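Local coordinates for ThiJ/PfpI domain protein (Brachyspira murdochii, PDB 4HCJ), which is of unknown function but belongs to the DJ-1/PfpI family, is probably a hydrolase and binds magnesium, at residues I82-W85 with R89-G92; K102-I107 with V112-A117. All blocks are in the same frame, centred on the assembly; numbering follows the deposited sequence.

Contact 1 closes before contact 2 opens along the chain, and their centres lie about 10 Å apart. Contact 1 joins the loop after strand 72-75 to the first turns of helix 88-99. That helix leads to strand 103-107, a parallel inner strand of the large mixed sheet, which contact 2 joins to helix 110-116. The two meet directly: the carbonyl oxygen Trp85 O lies 2.9 Å from Asn116 ND2, a probable hydrogen bond, and the hydroxyl of Thr90 packs on Ile113. Helix 110-116 therefore touches the sheet with one side and residues of contact 1 with another, bringing the loop, helix 88-99 and helix 110-116 of the alpha-beta-alpha sandwich together on one side of the sheet.

Contact 1: residues I82-W85 with R89-G92; sequences ITLW and RTQG
Leu84 and Thr90 bury the most surface here and meet in two ways, one apolar and one polar. The methyl Thr90 CG2 lies against the leucine, 4.1 Å from Leu84 CB and equally far from Leu84 CD2, the threonine side chain standing roughly perpendicular to that of the leucine. On the other branch of the threonine, OG1 comes to 2.9 Å from Leu84 O. With chi1 at 57°, OG1 stands between the backbone N and the carbonyl carbon of Thr90, which sets CG2 beside the backbone N and lets one residue present hydroxyl and methyl to the same leucine. The single hydroxyl proton has two possible acceptors, Leu84 O and the carbonyl of Asp87, so it cannot serve both fully at once.

One helix position further on, Gln91 reaches the next carbonyl. Past CG its side chain is stretched out, and Gln91 NE2 donates to Trp85 O over 2.9 Å. The N-H...O angle of 151° shows a moderately bent bond; the oxygen lies almost in the plane of the Gln91 amide, while the donor meets the carbonyl at a C=O...N angle of 134°, somewhat tilted from the carbonyl plane. The CB of Trp85 leaves the backbone away from the helix: one face of the indole packs on Ile82 CA, 3.7 Å above the ring plane and toward its rim, and the ring also meets His134.

On helix 110-116, Asn116 is a probable second donor to Trp85 O, and Ile113 packs on both Leu84 and Thr90. With two amide donors, Trp85 O is probably somewhat polarised. The chemistry implies that the loop is held to helix 88-99 chiefly through the Gln91 amide, with a small apolar patch nearby; the Leu84 carbonyl at most shares one hydroxyl proton with Asp87 O.

Contact 2: residues K102-I107 with V112-A117; sequences KIVAGI and VIMANA
The flat groups here are peptide units, not rings: Met114, a selenomethionine, sets its selenium over one face of the Ala105-Gly106 peptide. Met114 SE lies 3.5 Å from Gly106 N and 3.6 Å from Ala105 C, nearly straight above the plane instead of at its edge. Ala105 CB points away from the helix, and its methyl packs on Phe165 of helix 162-174. The end of the Met114 chain bends at SE (chi3 61°), carrying the methyl along the strand over the preceding peptide, where Met114 CE is 3.5 Å from Val104 O. The same methyl touches Val104 CG1 at 3.9 Å, and Val104 and Met114 lie alongside, running opposite ways. Phe75 of the neighbouring strand also touches Met114. All contacts across the interface are van der Waals ones, between buried residues.

Strand 103-107 and helix 112-116 approach to 8.7 Å between their axes, and their directions differ by 127°, so the chain turns back sharply. Such a strand-turn-helix corresponds in position to the nucleophile elbow of DJ-1/PfpI proteins; the cysteine usual in that family is absent from this turn, so the activity of the relatives cannot simply be assumed.

Contact 1: residues I82-W85 with R89-G92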
loop_
_atom_site.group_PDB
_atom_site.type_symbol
_atom_site.label_atom_id
_atom_site.label_comp_id
_atom_site.label_asym_id
_atom_site.label_seq_id
_atom_site.Cartn_x
_atom_site.Cartn_y
_atom_site.Cartn_z
ATOM N N ILE A 82 6.910 9.006 5.464
ATOM C CA ILE A 82 7.142 10.347 4.951
ATOM C C ILE A 82 8.448 10.423 4.165
ATOM O O ILE A 82 8.550 11.152 3.183
ATOM C CB ILE A 82 7.074 11.391 6.084
ATOM C CG1 ILE A 82 5.669 11.397 6.699
ATOM C CG2 ILE A 82 7.432 12.780 5.582
ATOM C CD1 ILE A 82 5.569 12.121 8.030
ATOM N N THR A 83 9.424 9.605 4.567
ATOM C CA THR A 83 10.711 9.527 3.883
ATOM C C THR A 83 10.601 8.988 2.454
ATOM O O THR A 83 11.511 9.163 1.663
ATOM C CB THR A 83 11.739 8.668 4.686
ATOM O OG1 THR A 83 11.349 7.285 4.686
ATOM C CG2 THR A 83 11.841 9.180 6.128
ATOM N N LEU A 84 9.485 8.328 2.136
ATOM C CA LEU A 84 9.251 7.715 0.826
ATOM C C LEU A 84 8.285 8.502 -0.053
ATOM O O LEU A 84 8.091 8.156 -1.215
ATOM C CB LEU A 84 8.681 6.314 1.022
ATOM C CG LEU A 84 9.538 5.334 1.824
ATOM C CD1 LEU A 84 8.809 4.000 2.000
ATOM C CD2 LEU A 84 10.879 5.138 1.150
ATOM N N TRP A 85 7.687 9.560 0.482
ATOM C CA TRP A 85 6.654 10.281 -0.240
ATOM C C TRP A 85 7.126 10.879 -1.559
ATOM O O TRP A 85 6.374 10.902 -2.549
ATOM C CB TRP A 85 6.106 11.378 0.647
ATOM C CG TRP A 85 5.131 10.940 1.668
ATOM C CD1 TRP A 85 4.654 9.668 1.897
ATOM C CD2 TRP A 85 4.464 11.792 2.593
ATOM N NE1 TRP A 85 3.727 9.682 2.922
ATOM C CE2 TRP A 85 3.584 10.982 3.351
ATOM C CE3 TRP A 85 4.518 13.168 2.854
ATOM C CZ2 TRP A 85 2.754 11.516 4.335
ATOM C CZ3 TRP A 85 3.698 13.686 3.828
ATOM C CH2 TRP A 85 2.829 12.864 4.556
ATOM N N ARG A 89 11.362 5.956 -6.688
ATOM C CA ARG A 89 11.247 4.498 -6.755
ATOM C C ARG A 89 9.878 4.026 -6.283
ATOM O O ARG A 89 9.278 3.155 -6.901
ATOM C CB ARG A 89 12.332 3.809 -5.919
ATOM C CG ARG A 89 13.751 4.160 -6.320
ATOM C CD ARG A 89 14.728 3.672 -5.281
ATOM N NE ARG A 89 14.572 4.434 -4.049
ATOM C CZ ARG A 89 15.259 4.173 -2.952
ATOM N NH1 ARG A 89 16.107 3.131 -2.911
ATOM N NH2 ARG A 89 15.071 4.926 -1.879
ATOM N N THR A 90 9.390 4.562 -5.168
ATOM C CA THR A 90 8.095 4.126 -4.664
ATOM C C THR A 90 6.974 4.624 -5.575
ATOM O O THR A 90 6.029 3.901 -5.857
ATOM C CB THR A 90 7.889 4.591 -3.227
ATOM O OG1 THR A 90 8.026 6.009 -3.201
ATOM C CG2 THR A 90 8.917 3.939 -2.287
ATOM N N GLN A 91 7.109 5.853 -6.064
ATOM C CA GLN A 91 6.153 6.357 -7.048
ATOM C C GLN A 91 6.198 5.515 -8.314
ATOM O O GLN A 91 5.163 5.208 -8.913
ATOM C CB GLN A 91 6.438 7.825 -7.369
ATOM C CG GLN A 91 6.242 8.756 -6.190
ATOM C CD GLN A 91 6.672 10.166 -6.488
ATOM O OE1 GLN A 91 6.910 10.531 -7.634
ATOM N NE2 GLN A 91 6.806 10.961 -5.447
ATOM N N GLY A 92 7.403 5.113 -8.710
ATOM C CA GLY A 92 7.575 4.291 -9.889
ATOM C C GLY A 92 6.882 2.943 -9.743
ATOM O O GLY A 92 6.297 2.439 -10.699
#

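Contact 2: residues K102-I107 with V112-A117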
loop_
_atom_site.group_PDB
_atom_site.type_symbol
_atom_site.label_atom_id
_atom_site.label_comp_id
_atom_site.label_asym_id
_atom_site.label_seq_id
_atom_site.Cartn_x
_atom_site.Cartn_y
_atom_site.Cartn_z
ATOM N N LYS A 102 -2.595 -4.294 -12.288
ATOM C CA LYS A 102 -2.622 -4.898 -10.961
ATOM C C LYS A 102 -3.402 -4.017 -9.992
ATOM O O LYS A 102 -3.771 -2.878 -10.296
ATOM C CB LYS A 102 -1.207 -5.048 -10.401
ATOM C CG LYS A 102 -0.206 -5.720 -11.306
ATOM C CD LYS A 102 -0.498 -7.166 -11.531
ATOM C CE LYS A 102 0.542 -7.732 -12.483
ATOM N NZ LYS A 102 0.862 -9.128 -12.230
ATOM N N ILE A 103 -3.666 -4.563 -8.818
ATOM C CA ILE A 103 -4.294 -3.778 -7.761
ATOM C C ILE A 103 -3.235 -2.890 -7.101
ATOM O O ILE A 103 -2.116 -3.345 -6.809
ATOM C CB ILE A 103 -4.984 -4.698 -6.732
ATOM C CG1 ILE A 103 -6.118 -5.522 -7.390
ATOM C CG2 ILE A 103 -5.439 -3.931 -5.481
ATOM C CD1 ILE A 103 -6.891 -4.918 -8.544
ATOM N N VAL A 104 -3.588 -1.627 -6.900
ATOM C CA VAL A 104 -2.711 -0.668 -6.258
ATOM C C VAL A 104 -3.442 -0.164 -5.025
ATOM O O VAL A 104 -4.494 0.504 -5.148
ATOM C CB VAL A 104 -2.323 0.485 -7.202
ATOM C CG1 VAL A 104 -1.261 1.349 -6.545
ATOM C CG2 VAL A 104 -1.825 -0.056 -8.542
ATOM N N ALA A 105 -2.905 -0.480 -3.853
ATOM C CA ALA A 105 -3.613 -0.208 -2.617
ATOM C C ALA A 105 -2.719 0.575 -1.670
ATOM O O ALA A 105 -1.509 0.327 -1.623
ATOM C CB ALA A 105 -4.073 -1.513 -1.970
ATOM N N GLY A 106 -3.292 1.490 -0.906
ATOM C CA GLY A 106 -2.543 2.220 0.092
ATOM C C GLY A 106 -3.388 2.476 1.313
ATOM O O GLY A 106 -4.612 2.657 1.216
ATOM N N ILE A 107 -2.725 2.557 2.455
ATOM C CA ILE A 107 -3.387 2.809 3.712
ATOM C C ILE A 107 -2.653 3.882 4.487
ATOM O O ILE A 107 -1.418 3.923 4.526
ATOM C CB ILE A 107 -3.580 1.496 4.535
ATOM C CG1 ILE A 107 -4.277 1.777 5.868
ATOM C CG2 ILE A 107 -2.270 0.722 4.708
ATOM C CD1 ILE A 107 -4.845 0.534 6.549
ATOM N N VAL A 112 -0.223 8.813 0.212
ATOM C CA VAL A 112 0.486 9.965 -0.323
ATOM C C VAL A 112 1.470 9.585 -1.436
ATOM O O VAL A 112 1.661 10.348 -2.379
ATOM C CB VAL A 112 1.142 10.794 0.784
ATOM C CG1 VAL A 112 1.934 11.966 0.204
ATOM C CG2 VAL A 112 0.083 11.283 1.760
ATOM N N ILE A 113 2.095 8.407 -1.343
ATOM C CA ILE A 113 2.978 7.963 -2.417
ATOM C C ILE A 113 2.194 7.874 -3.724
ATOM O O ILE A 113 2.654 8.304 -4.786
ATOM C CB ILE A 113 3.631 6.616 -2.087
ATOM C CG1 ILE A 113 4.575 6.771 -0.881
ATOM C CG2 ILE A 113 4.383 6.048 -3.294
ATOM C CD1 ILE A 113 5.053 5.440 -0.293
HETATM N N MSE A 114 1.018 7.255 -3.650
HETATM C CA MSE A 114 0.153 7.118 -4.818
HETATM C C MSE A 114 -0.298 8.482 -5.370
HETATM O O MSE A 114 -0.285 8.708 -6.595
HETATM C CB MSE A 114 -1.036 6.231 -4.456
HETATM C CG MSE A 114 -0.603 4.790 -4.138
HETATM SE SE MSE A 114 -1.892 3.769 -3.096
HETATM C CE MSE A 114 -3.420 3.772 -4.302
ATOM N N ALA A 115 -0.657 9.392 -4.467
ATOM C CA ALA A 115 -1.057 10.724 -4.886
ATOM C C ALA A 115 0.093 11.421 -5.611
ATOM O O ALA A 115 -0.092 12.017 -6.678
ATOM C CB ALA A 115 -1.495 11.536 -3.680
ATOM N N ASN A 116 1.282 11.349 -5.020
ATOM C CA ASN A 116 2.455 12.002 -5.590
ATOM C C ASN A 116 2.905 11.370 -6.908
ATOM O O ASN A 116 3.521 12.044 -7.729
ATOM C CB ASN A 116 3.597 12.020 -4.588
ATOM C CG ASN A 116 3.373 12.988 -3.441
ATOM O OD1 ASN A 116 2.424 13.769 -3.445
ATOM N ND2 ASN A 116 4.262 12.952 -2.462
ATOM N N ALA A 117 2.585 10.098 -7.115
ATOM C CA ALA A 117 2.854 9.409 -8.376
ATOM C C ALA A 117 1.869 9.806 -9.482
ATOM O O ALA A 117 2.008 9.351 -10.624
ATOM C CB ALA A 117 2.784 7.905 -8.170
#